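Local coordinates for putative isocitrate dehydrogenase, NAD-dependent (PDB 6LKY), which probably catalyses the NAD-dependent oxidative decarboxylation of isocitrate, and is seen here with NAD bound, at residues P96-F107 against A237-A248; D271-A279 against T315-T326. The protein carries 1 engineered substitution. All coordinates share one frame; numbering follows the deposited sequence.

Overall arrangement
Contacts 1 and 2 have centres about 15 Å apart, on the same side of the chain's centre, and they follow one another along the chain. They meet at the adenine end of NAD. In contact 1 the loop of 237-248 brings Gly245 to within 3.6 Å of NAD N6A, measured from Gly245 CA, while in contact 2 the backbone carbonyl of Asn276 accepts a hydrogen bond from that same amino group. A probable hydrogen bond between Ala279 N and Gly245 O, 2.8 Å long, joins the two directly. Contact 1 lies deeper, where a helix end packs on the large mixed sheet; contact 2 lies farther out, between loops leading into two helices.

Contact 1: residues P96-F107 against A237-A248; sequences PAISFEGTDTAF and AAGLIGGLGLTA. With NAD (nicotinamide-adenine-dinucleotide), chain C; ACE (acetyl group), chain D.
Ile241 fills the seam between the two segments, packing against Ala97, Ser99 and Phe100. Its CG1 is tucked between the backbone N and the carbonyl carbon (chi1 70°), which carries CD1 to the edge of the Phe100 ring, 4.0 Å from CE1, while CG2 rests 3.9 Å from Ser99 N. A branched aliphatic chain suits this seam because its two arms reach different neighbours. One helical turn earlier, small residues let the backbones draw close: Ala97 CB meets Ala237 CB at 3.8 Å. Leu246 CB packs obliquely on Phe100, whose ring also makes a cation-pi contact with Arg305.

The helix 227-240 thus lies on strand 92-98 of the large mixed sheet of the isocitrate/isopropylmalate dehydrogenase fold, and it ends in a Schellman motif. Gly242 is the C-prime residue; its positive phi suits glycine, and a CB there would run into Leu246 CD1. Thr105 covers this helix end, its CG2 3.5 Å from Leu240 O, while its OG1 donates to Phe107 O at 2.8 Å. An alanine here is likely to leave Phe107 O without that donor and to uncover the helix terminus, since both the hydroxyl and the covering methyl would be missing.

Where backbone polar atoms face each other, water takes over from direct contact. Water 3 donates to Ile241 O at 2.8 Å and accepts from Phe100 N and Thr103 OG1; water 4 likewise links Leu240 O to Phe107 N, so the carbonyls at and just past the helix end are bonded through water. The edges fit more loosely. Across the contact Phe107 offers its ring edge, CD2 lying 4.1 Å from Leu240 CD2. At the other end, water 1 accepts from Ala248 N at 2.9 Å and also lies within hydrogen-bonding distance of Pro96 O.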
loop_
_atom_site.group_PDB
_atom_site.type_symbol
_atom_site.label_atom_id
_atom_site.label_comp_id
_atom_site.label_asym_id
_atom_site.label_seq_id
_atom_site.Cartn_x
_atom_site.Cartn_y
_atom_site.Cartn_z
ATOM N N PRO A 96 11.721 -0.672 -11.996
ATOM C CA PRO A 96 11.427 -2.020 -12.514
ATOM C C PRO A 96 11.465 -3.078 -11.424
ATOM O O PRO A 96 12.316 -3.052 -10.532
ATOM C CB PRO A 96 12.539 -2.264 -13.550
ATOM C CG PRO A 96 13.207 -0.905 -13.775
ATOM C CD PRO A 96 13.008 -0.149 -12.490
ATOM N N ALA A 97 10.518 -4.011 -11.496
ATOM C CA ALA A 97 10.490 -5.205 -10.653
ATOM C C ALA A 97 10.316 -6.404 -11.583
ATOM O O ALA A 97 9.221 -6.629 -12.114
ATOM C CB ALA A 97 9.380 -5.137 -9.602
ATOM N N ILE A 98 11.414 -7.120 -11.827
ATOM C CA ILE A 98 11.462 -8.273 -12.724
ATOM C C ILE A 98 12.090 -9.433 -11.958
ATOM O O ILE A 98 13.185 -9.292 -11.403
ATOM C CB ILE A 98 12.250 -7.959 -14.006
ATOM C CG1 ILE A 98 11.724 -6.659 -14.619
ATOM C CG2 ILE A 98 12.120 -9.096 -15.019
ATOM C CD1 ILE A 98 12.501 -6.168 -15.798
ATOM N N SER A 99 11.386 -10.562 -11.892
ATOM C CA SER A 99 11.819 -11.692 -11.074
ATOM C C SER A 99 13.262 -12.100 -11.390
ATOM O O SER A 99 13.740 -11.975 -12.524
ATOM C CB SER A 99 10.891 -12.889 -11.294
ATOM O OG SER A 99 9.565 -12.642 -10.825
ATOM N N PHE A 100 13.968 -12.550 -10.352
ATOM C CA PHE A 100 15.307 -13.121 -10.464
ATOM C C PHE A 100 15.188 -14.625 -10.275
ATOM O O PHE A 100 14.706 -15.080 -9.231
ATOM C CB PHE A 100 16.265 -12.559 -9.413
ATOM C CG PHE A 100 16.631 -11.122 -9.618
ATOM C CD1 PHE A 100 15.817 -10.111 -9.131
ATOM C CD2 PHE A 100 17.801 -10.782 -10.276
ATOM C CE1 PHE A 100 16.152 -8.785 -9.314
ATOM C CE2 PHE A 100 18.146 -9.452 -10.458
ATOM C CZ PHE A 100 17.321 -8.452 -9.976
ATOM N N GLU A 101 15.609 -15.388 -11.282
ATOM C CA GLU A 101 15.629 -16.841 -11.155
ATOM C C GLU A 101 16.440 -17.266 -9.932
ATOM O O GLU A 101 17.553 -16.783 -9.706
ATOM C CB GLU A 101 16.204 -17.467 -12.427
ATOM C CG GLU A 101 16.089 -18.982 -12.470
ATOM C CD GLU A 101 16.718 -19.579 -13.716
ATOM O OE1 GLU A 101 17.212 -18.808 -14.569
ATOM O OE2 GLU A 101 16.724 -20.822 -13.830
ATOM N N GLY A 102 15.864 -18.144 -9.123
ATOM C CA GLY A 102 16.535 -18.689 -7.962
ATOM C C GLY A 102 16.063 -18.150 -6.628
ATOM O O GLY A 102 16.475 -18.684 -5.592
ATOM N N THR A 103 15.228 -17.112 -6.606
ATOM C CA THR A 103 14.772 -16.553 -5.339
ATOM C C THR A 103 13.717 -17.454 -4.709
ATOM O O THR A 103 12.963 -18.142 -5.404
ATOM C CB THR A 103 14.191 -15.144 -5.534
ATOM O OG1 THR A 103 13.136 -15.178 -6.507
ATOM C CG2 THR A 103 15.265 -14.168 -6.000
ATOM N N ASP A 104 13.653 -17.428 -3.377
ATOM C CA ASP A 104 12.609 -18.149 -2.644
ATOM C C ASP A 104 11.367 -17.260 -2.572
ATOM O O ASP A 104 11.096 -16.577 -1.580
ATOM C CB ASP A 104 13.092 -18.552 -1.259
ATOM C CG ASP A 104 12.045 -19.345 -0.497
ATOM O OD1 ASP A 104 11.119 -19.877 -1.140
ATOM O OD2 ASP A 104 12.137 -19.433 0.740
ATOM N N THR A 105 10.623 -17.241 -3.676
ATOM C CA THR A 105 9.459 -16.387 -3.836
ATOM C C THR A 105 8.295 -17.211 -4.363
ATOM O O THR A 105 8.492 -18.224 -5.037
ATOM C CB THR A 105 9.748 -15.218 -4.795
ATOM O OG1 THR A 105 10.448 -15.708 -5.945
ATOM C CG2 THR A 105 10.582 -14.134 -4.103
ATOM N N ALA A 106 7.075 -16.785 -4.023
ATOM C CA ALA A 106 5.885 -17.432 -4.572
ATOM C C ALA A 106 5.836 -17.327 -6.095
ATOM O O ALA A 106 5.411 -18.267 -6.779
ATOM C CB ALA A 106 4.629 -16.817 -3.959
ATOM N N PHE A 107 6.255 -16.193 -6.646
ATOM C CA PHE A 107 6.169 -15.963 -8.076
ATOM C C PHE A 107 7.564 -15.941 -8.683
ATOM O O PHE A 107 8.545 -15.583 -8.023
ATOM C CB PHE A 107 5.425 -14.656 -8.384
ATOM C CG PHE A 107 4.009 -14.626 -7.851
ATOM C CD1 PHE A 107 3.019 -15.408 -8.425
ATOM C CD2 PHE A 107 3.679 -13.835 -6.760
ATOM C CE1 PHE A 107 1.721 -15.393 -7.930
ATOM C CE2 PHE A 107 2.385 -13.824 -6.258
ATOM C CZ PHE A 107 1.406 -14.599 -6.844
ATOM N N ALA A 237 6.025 -4.431 -4.750
ATOM C CA ALA A 237 6.628 -5.179 -5.855
ATOM C C ALA A 237 8.011 -5.713 -5.479
ATOM O O ALA A 237 8.359 -6.867 -5.790
ATOM C CB ALA A 237 6.709 -4.288 -7.095
ATOM N N ALA A 238 8.806 -4.887 -4.796
ATOM C CA ALA A 238 10.107 -5.346 -4.321
ATOM C C ALA A 238 9.938 -6.587 -3.467
ATOM O O ALA A 238 10.675 -7.568 -3.621
ATOM C CB ALA A 238 10.802 -4.244 -3.523
ATOM N N GLY A 239 8.968 -6.556 -2.554
ATOM C CA GLY A 239 8.666 -7.745 -1.777
ATOM C C GLY A 239 8.357 -8.942 -2.655
ATOM O O GLY A 239 8.810 -10.058 -2.384
ATOM N N LEU A 240 7.584 -8.724 -3.721
ATOM C CA LEU A 240 7.179 -9.851 -4.562
ATOM C C LEU A 240 8.367 -10.523 -5.237
ATOM O O LEU A 240 8.354 -11.745 -5.422
ATOM C CB LEU A 240 6.175 -9.414 -5.629
ATOM C CG LEU A 240 4.774 -9.054 -5.131
ATOM C CD1 LEU A 240 4.055 -8.275 -6.238
ATOM C CD2 LEU A 240 3.976 -10.280 -4.691
ATOM N N ILE A 241 9.396 -9.766 -5.626
ATOM C CA ILE A 241 10.519 -10.388 -6.335
ATOM C C ILE A 241 11.663 -10.767 -5.398
ATOM O O ILE A 241 12.735 -11.166 -5.865
ATOM C CB ILE A 241 11.038 -9.520 -7.496
ATOM C CG1 ILE A 241 11.742 -8.262 -6.988
ATOM C CG2 ILE A 241 9.917 -9.196 -8.491
ATOM C CD1 ILE A 241 12.559 -7.596 -8.070
ATOM N N GLY A 242 11.471 -10.655 -4.089
ATOM C CA GLY A 242 12.455 -11.171 -3.155
ATOM C C GLY A 242 13.093 -10.148 -2.247
ATOM O O GLY A 242 13.968 -10.525 -1.453
ATOM N N GLY A 243 12.729 -8.876 -2.312
ATOM C CA GLY A 243 13.057 -7.944 -1.249
ATOM C C GLY A 243 13.644 -6.647 -1.783
ATOM O O GLY A 243 14.025 -6.523 -2.934
ATOM N N LEU A 244 13.711 -5.679 -0.857
ATOM C CA LEU A 244 14.281 -4.365 -1.127
ATOM C C LEU A 244 15.758 -4.438 -1.466
ATOM O O LEU A 244 16.283 -3.517 -2.102
ATOM C CB LEU A 244 14.108 -3.462 0.096
ATOM C CG LEU A 244 12.706 -2.971 0.442
ATOM C CD1 LEU A 244 12.751 -2.164 1.726
ATOM C CD2 LEU A 244 12.160 -2.125 -0.704
ATOM N N GLY A 245 16.448 -5.492 -1.023
ATOM C CA GLY A 245 17.846 -5.680 -1.367
ATOM C C GLY A 245 18.101 -5.832 -2.848
ATOM O O GLY A 245 19.265 -5.786 -3.263
ATOM N N LEU A 246 17.041 -5.989 -3.652
ATOM C CA LEU A 246 17.169 -6.312 -5.062
ATOM C C LEU A 246 16.819 -5.181 -6.019
ATOM O O LEU A 246 17.233 -5.243 -7.178
ATOM C CB LEU A 246 16.275 -7.519 -5.399
ATOM C CG LEU A 246 16.523 -8.783 -4.574
ATOM C CD1 LEU A 246 15.443 -9.830 -4.828
ATOM C CD2 LEU A 246 17.894 -9.365 -4.902
ATOM N N THR A 247 16.079 -4.158 -5.590
ATOM C CA THR A 247 15.343 -3.310 -6.527
ATOM C C THR A 247 15.910 -1.902 -6.592
ATOM O O THR A 247 16.265 -1.315 -5.566
ATOM C CB THR A 247 13.853 -3.226 -6.164
ATOM O OG1 THR A 247 13.699 -3.094 -4.746
ATOM C CG2 THR A 247 13.122 -4.474 -6.618
ATOM N N ALA A 248 15.937 -1.344 -7.807
ATOM C CA ALA A 248 16.544 -0.052 -8.067
ATOM C C ALA A 248 15.544 0.906 -8.701
ATOM O O ALA A 248 14.504 0.503 -9.225
ATOM C CB ALA A 248 17.774 -0.191 -8.969
HETATM P PA NAD C . 14.778 0.397 5.139
HETATM O O1A NAD C . 16.030 1.144 5.531
HETATM O O2A NAD C . 14.704 0.219 3.653
HETATM O O5B NAD C . 14.728 -0.994 5.929
HETATM C C5B NAD C . 13.578 -1.822 5.777
HETATM C C4B NAD C . 13.982 -3.266 6.002
HETATM O O4B NAD C . 14.666 -3.702 4.810
HETATM C C3B NAD C . 14.947 -3.359 7.178
HETATM O O3B NAD C . 14.667 -4.505 7.967
HETATM C C2B NAD C . 16.305 -3.485 6.503
HETATM O O2B NAD C . 17.280 -4.205 7.274
HETATM C C1B NAD C . 15.979 -4.134 5.165
HETATM N N9A NAD C . 17.017 -3.637 4.273
HETATM C C8A NAD C . 16.694 -2.580 3.296
HETATM N N7A NAD C . 17.953 -2.606 2.527
HETATM C C5A NAD C . 18.116 -4.022 2.217
HETATM C C6A NAD C . 19.582 -4.385 2.053
HETATM N N6A NAD C . 20.065 -3.847 0.772
HETATM N N1A NAD C . 19.670 -5.853 2.032
HETATM C C2A NAD C . 19.237 -6.506 3.284
HETATM N N3A NAD C . 18.579 -5.560 4.189
HETATM C C4A NAD C . 17.634 -4.707 3.472
HETATM O O3 NAD C . 13.464 1.220 5.555
HETATM P PN NAD C . 13.197 1.930 6.960
HETATM O O1N NAD C . 13.805 1.218 8.127
HETATM O O2N NAD C . 11.685 2.038 7.073
HETATM O O5D NAD C . 13.847 3.397 6.857
HETATM C C5D NAD C . 15.203 3.623 7.276
HETATM C C4D NAD C . 15.658 4.993 6.789
HETATM O O4D NAD C . 15.899 4.992 5.371
HETATM C C3D NAD C . 14.603 6.063 7.075
HETATM O O3D NAD C . 15.270 7.183 7.649
HETATM C C2D NAD C . 14.071 6.406 5.695
HETATM O O2D NAD C . 13.650 7.761 5.555
HETATM C C1D NAD C . 15.268 6.148 4.791
HETATM N N1N NAD C . 14.784 6.008 3.393
HETATM C C2N NAD C . 15.830 6.155 2.391
HETATM C C3N NAD C . 15.122 6.203 1.056
HETATM C C7N NAD C . 15.975 6.797 -0.069
HETATM O O7N NAD C . 15.754 6.142 -1.312
HETATM N N7N NAD C . 17.387 6.849 0.300
HETATM C C4N NAD C . 14.423 4.904 0.688
HETATM C C5N NAD C . 13.587 4.358 1.829
HETATM C C6N NAD C . 13.942 4.799 3.252
HETATM C C ACE D . 15.089 -7.239 2.539
HETATM O O ACE D . 15.824 -6.979 1.582
HETATM C CH3 ACE D . 13.623 -6.949 2.488
HETATM O O HOH W 1 15.062 -2.715 -10.174
HETATM O O HOH W 2 12.568 -1.211 -8.290
HETATM O O HOH W 3 12.591 -12.933 -8.011
HETATM O O HOH W 4 6.581 -13.917 -5.104
#

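Contact 2: residues D271-A279 against T315-T326; sequences DKGIANPTA and TPDLAKDSPCGT. With NAD (nicotinamide-adenine-dinucleotide), chain C.
Thr326 grips the loop around Ile274 with two hydrogen bonds: its N donates almost straight to Gly273 O at 2.9 Å, and its OG1 donates to Ala275 O at 2.8 Å, in the carbonyl plane and on a lone pair. Gly325, just before it, occupies the N-cap position of helix 326-337, and glycine suits the spot because a CB would collide with Gly273 O. Beside this, Ile274 CB packs on the Pro316 ring, while water 5 donates to both Ile274 O and Asp317 OD1.

Asn276 makes the second set of polar links. Its CB sits 3.3 Å from Thr315 OG1, and CG, anti to the backbone N (chi1 -166°), passes the same hydroxyl, the two side chains crossing at about a right angle. At the tip the amide divides its work. OD1 accepts from Thr278 N at 2.9 Å, the donor standing above the amide plane, and so caps the start of helix 278-290. ND2 turns the other way and donates to Asp317 OD2 at 2.8 Å, with an N-H...O angle of 167°. OD2 offers its syn lone pair and sits almost in the amide plane of Asn276, although the carboxylate as a whole is turned 56° from the amide. Leu318 CD1 lies 3.5 Å from ND2. An asparagine fits because one flat group supplies both acceptor and donor; Asp317 in turn is steadied by Thr315 OG1, which donates to its OD1 at 2.6 Å.

With both amide atoms held, the backbone carbonyl of Asn276 faces the cofactor and accepts from NAD N6A at 2.9 Å, while Ala275 packs near the base: the arrangement forms a wall of the adenine-binding pocket in this NAD-binding dehydrogenase.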
loop_
_atom_site.group_PDB
_atom_site.type_symbol
_atom_site.label_atom_id
_atom_site.label_comp_id
_atom_site.label_asym_id
_atom_site.label_seq_id
_atom_site.Cartn_x
_atom_site.Cartn_y
_atom_site.Cartn_z
ATOM N N ASP A 271 26.622 -1.459 9.446
ATOM C CA ASP A 271 27.908 -1.834 10.026
ATOM C C ASP A 271 28.007 -3.320 10.361
ATOM O O ASP A 271 28.981 -3.733 11.003
ATOM C CB ASP A 271 28.238 -0.977 11.251
ATOM C CG ASP A 271 28.423 0.489 10.883
ATOM O OD1 ASP A 271 28.915 0.764 9.760
ATOM O OD2 ASP A 271 28.056 1.362 11.698
ATOM N N LYS A 272 27.019 -4.135 9.981
ATOM C CA LYS A 272 27.143 -5.581 10.129
ATOM C C LYS A 272 27.737 -6.240 8.890
ATOM O O LYS A 272 28.105 -7.418 8.948
ATOM C CB LYS A 272 25.772 -6.222 10.404
ATOM C CG LYS A 272 25.137 -5.889 11.746
ATOM C CD LYS A 272 23.906 -6.759 11.975
ATOM C CE LYS A 272 23.129 -6.340 13.227
ATOM N NZ LYS A 272 23.963 -6.450 14.463
ATOM N N GLY A 273 27.888 -5.501 7.793
ATOM C CA GLY A 273 28.493 -6.036 6.586
ATOM C C GLY A 273 27.711 -7.117 5.857
ATOM O O GLY A 273 28.307 -7.865 5.072
ATOM N N ILE A 274 26.390 -7.196 6.047
ATOM C CA ILE A 274 25.571 -8.254 5.461
ATOM C C ILE A 274 24.539 -7.738 4.463
ATOM O O ILE A 274 23.818 -8.548 3.864
ATOM C CB ILE A 274 24.877 -9.089 6.557
ATOM C CG1 ILE A 274 23.935 -8.213 7.389
ATOM C CG2 ILE A 274 25.909 -9.765 7.459
ATOM C CD1 ILE A 274 22.999 -9.000 8.290
ATOM N N ALA A 275 24.424 -6.419 4.276
ATOM C CA ALA A 275 23.442 -5.867 3.345
ATOM C C ALA A 275 23.620 -6.415 1.930
ATOM O O ALA A 275 24.740 -6.538 1.427
ATOM C CB ALA A 275 23.532 -4.337 3.319
ATOM N N ASN A 276 22.499 -6.716 1.283
ATOM C CA ASN A 276 22.496 -7.116 -0.117
ATOM C C ASN A 276 22.869 -5.934 -1.001
ATOM O O ASN A 276 22.205 -4.893 -0.938
ATOM C CB ASN A 276 21.129 -7.651 -0.515
ATOM C CG ASN A 276 21.155 -8.387 -1.835
ATOM O OD1 ASN A 276 22.037 -8.162 -2.677
ATOM N ND2 ASN A 276 20.188 -9.281 -2.025
ATOM N N PRO A 277 23.913 -6.037 -1.822
ATOM C CA PRO A 277 24.298 -4.920 -2.687
ATOM C C PRO A 277 23.616 -4.926 -4.041
ATOM O O PRO A 277 23.876 -4.025 -4.848
ATOM C CB PRO A 277 25.814 -5.132 -2.839
ATOM C CG PRO A 277 25.973 -6.629 -2.783
ATOM C CD PRO A 277 24.894 -7.139 -1.856
ATOM N N THR A 278 22.749 -5.908 -4.281
ATOM C CA THR A 278 22.127 -6.074 -5.591
ATOM C C THR A 278 21.399 -4.814 -6.031
ATOM O O THR A 278 21.542 -4.378 -7.178
ATOM C CB THR A 278 21.161 -7.252 -5.550
ATOM O OG1 THR A 278 21.868 -8.427 -5.139
ATOM C CG2 THR A 278 20.499 -7.464 -6.913
ATOM N N ALA A 279 20.590 -4.229 -5.140
ATOM C CA ALA A 279 19.811 -3.049 -5.511
ATOM C C ALA A 279 20.716 -1.916 -5.981
ATOM O O ALA A 279 20.469 -1.299 -7.025
ATOM C CB ALA A 279 18.946 -2.597 -4.333
ATOM N N THR A 315 23.848 -12.896 0.020
ATOM C CA THR A 315 23.701 -12.340 1.356
ATOM C C THR A 315 22.510 -12.973 2.082
ATOM O O THR A 315 21.640 -13.579 1.449
ATOM C CB THR A 315 23.565 -10.819 1.265
ATOM O OG1 THR A 315 22.634 -10.459 0.239
ATOM C CG2 THR A 315 24.920 -10.194 0.932
ATOM N N PRO A 316 22.464 -12.870 3.419
ATOM C CA PRO A 316 21.439 -13.610 4.190
ATOM C C PRO A 316 19.992 -13.252 3.863
ATOM O O PRO A 316 19.099 -14.055 4.160
ATOM C CB PRO A 316 21.769 -13.277 5.654
ATOM C CG PRO A 316 23.116 -12.683 5.659
ATOM C CD PRO A 316 23.437 -12.183 4.290
ATOM N N ASP A 317 19.712 -12.067 3.315
ATOM C CA ASP A 317 18.335 -11.756 2.943
ATOM C C ASP A 317 17.825 -12.690 1.851
ATOM O O ASP A 317 16.615 -12.931 1.755
ATOM C CB ASP A 317 18.220 -10.312 2.470
ATOM C CG ASP A 317 19.108 -10.034 1.283
ATOM O OD1 ASP A 317 20.341 -10.148 1.446
ATOM O OD2 ASP A 317 18.580 -9.730 0.190
ATOM N N LEU A 318 18.722 -13.226 1.025
ATOM C CA LEU A 318 18.287 -14.108 -0.050
ATOM C C LEU A 318 18.288 -15.565 0.386
ATOM O O LEU A 318 17.394 -16.329 0.000
ATOM C CB LEU A 318 19.188 -13.934 -1.269
ATOM C CG LEU A 318 18.967 -12.631 -2.029
ATOM C CD1 LEU A 318 19.930 -12.523 -3.203
ATOM C CD2 LEU A 318 17.520 -12.535 -2.496
ATOM N N ALA A 319 19.296 -15.973 1.147
ATOM C CA ALA A 319 19.323 -17.306 1.731
ATOM C C ALA A 319 20.104 -17.267 3.033
ATOM O O ALA A 319 21.275 -16.884 3.027
ATOM C CB ALA A 319 19.940 -18.316 0.762
ATOM N N LYS A 320 19.459 -17.599 4.153
ATOM C CA LYS A 320 20.217 -17.860 5.373
ATOM C C LYS A 320 20.712 -19.305 5.424
ATOM O O LYS A 320 20.913 -19.860 6.513
ATOM C CB LYS A 320 19.425 -17.495 6.630
ATOM C CG LYS A 320 20.367 -17.109 7.782
ATOM C CD LYS A 320 19.720 -16.246 8.864
ATOM C CE LYS A 320 18.830 -17.057 9.793
ATOM N NZ LYS A 320 18.620 -16.349 11.089
ATOM N N ASP A 321 20.871 -19.931 4.254
ATOM C CA ASP A 321 21.201 -21.347 4.112
ATOM C C ASP A 321 22.708 -21.553 4.216
ATOM O O ASP A 321 23.190 -22.288 5.085
ATOM C CB ASP A 321 20.696 -21.866 2.758
ATOM C CG ASP A 321 19.214 -22.161 2.757
ATOM O OD1 ASP A 321 18.808 -23.189 3.342
ATOM O OD2 ASP A 321 18.454 -21.365 2.168
ATOM N N SER A 322 23.460 -20.932 3.312
ATOM C CA SER A 322 24.921 -20.873 3.381
ATOM C C SER A 322 25.315 -19.435 3.063
ATOM O O SER A 322 25.830 -19.138 1.978
ATOM C CB SER A 322 25.562 -21.874 2.419
ATOM O OG SER A 322 26.942 -22.037 2.691
ATOM N N PRO A 323 25.075 -18.508 3.991
ATOM C CA PRO A 323 25.200 -17.085 3.659
ATOM C C PRO A 323 26.591 -16.498 3.834
ATOM O O PRO A 323 27.400 -16.924 4.663
ATOM C CB PRO A 323 24.223 -16.439 4.651
ATOM C CG PRO A 323 24.343 -17.300 5.869
ATOM C CD PRO A 323 24.544 -18.711 5.353
ATOM N N CYS A 324 26.852 -15.487 3.012
ATOM C CA CYS A 324 28.020 -14.618 3.054
ATOM C C CYS A 324 27.611 -13.159 3.260
ATOM O O CYS A 324 26.434 -12.835 3.418
ATOM C CB CYS A 324 28.806 -14.773 1.765
ATOM S SG CYS A 324 27.893 -14.139 0.358
ATOM N N GLY A 325 28.602 -12.265 3.206
ATOM C CA GLY A 325 28.387 -10.850 3.408
ATOM C C GLY A 325 28.426 -10.012 2.130
ATOM O O GLY A 325 28.581 -10.503 1.011
ATOM N N THR A 326 28.284 -8.698 2.333
ATOM C CA THR A 326 28.234 -7.741 1.226
ATOM C C THR A 326 29.437 -7.886 0.301
ATOM O O THR A 326 29.287 -7.932 -0.931
ATOM C CB THR A 326 28.136 -6.310 1.780
ATOM O OG1 THR A 326 27.119 -6.260 2.794
ATOM C CG2 THR A 326 27.797 -5.306 0.660
HETATM P PA NAD C . 14.778 0.397 5.139
HETATM O O1A NAD C . 16.030 1.144 5.531
HETATM O O2A NAD C . 14.704 0.219 3.653
HETATM O O5B NAD C . 14.728 -0.994 5.929
HETATM C C5B NAD C . 13.578 -1.822 5.777
HETATM C C4B NAD C . 13.982 -3.266 6.002
HETATM O O4B NAD C . 14.666 -3.702 4.810
HETATM C C3B NAD C . 14.947 -3.359 7.178
HETATM O O3B NAD C . 14.667 -4.505 7.967
HETATM C C2B NAD C . 16.305 -3.485 6.503
HETATM O O2B NAD C . 17.280 -4.205 7.274
HETATM C C1B NAD C . 15.979 -4.134 5.165
HETATM N N9A NAD C . 17.017 -3.637 4.273
HETATM C C8A NAD C . 16.694 -2.580 3.296
HETATM N N7A NAD C . 17.953 -2.606 2.527
HETATM C C5A NAD C . 18.116 -4.022 2.217
HETATM C C6A NAD C . 19.582 -4.385 2.053
HETATM N N6A NAD C . 20.065 -3.847 0.772
HETATM N N1A NAD C . 19.670 -5.853 2.032
HETATM C C2A NAD C . 19.237 -6.506 3.284
HETATM N N3A NAD C . 18.579 -5.560 4.189
HETATM C C4A NAD C . 17.634 -4.707 3.472
HETATM O O3 NAD C . 13.464 1.220 5.555
HETATM P PN NAD C . 13.197 1.930 6.960
HETATM O O1N NAD C . 13.805 1.218 8.127
HETATM O O2N NAD C . 11.685 2.038 7.073
HETATM O O5D NAD C . 13.847 3.397 6.857
HETATM C C5D NAD C . 15.203 3.623 7.276
HETATM C C4D NAD C . 15.658 4.993 6.789
HETATM O O4D NAD C . 15.899 4.992 5.371
HETATM C C3D NAD C . 14.603 6.063 7.075
HETATM O O3D NAD C . 15.270 7.183 7.649
HETATM C C2D NAD C . 14.071 6.406 5.695
HETATM O O2D NAD C . 13.650 7.761 5.555
HETATM C C1D NAD C . 15.268 6.148 4.791
HETATM N N1N NAD C . 14.784 6.008 3.393
HETATM C C2N NAD C . 15.830 6.155 2.391
HETATM C C3N NAD C . 15.122 6.203 1.056
HETATM C C7N NAD C . 15.975 6.797 -0.069
HETATM O O7N NAD C . 15.754 6.142 -1.312
HETATM N N7N NAD C . 17.387 6.849 0.300
HETATM C C4N NAD C . 14.423 4.904 0.688
HETATM C C5N NAD C . 13.587 4.358 1.829
HETATM C C6N NAD C . 13.942 4.799 3.252
HETATM O O HOH W 5 21.326 -9.148 3.825
#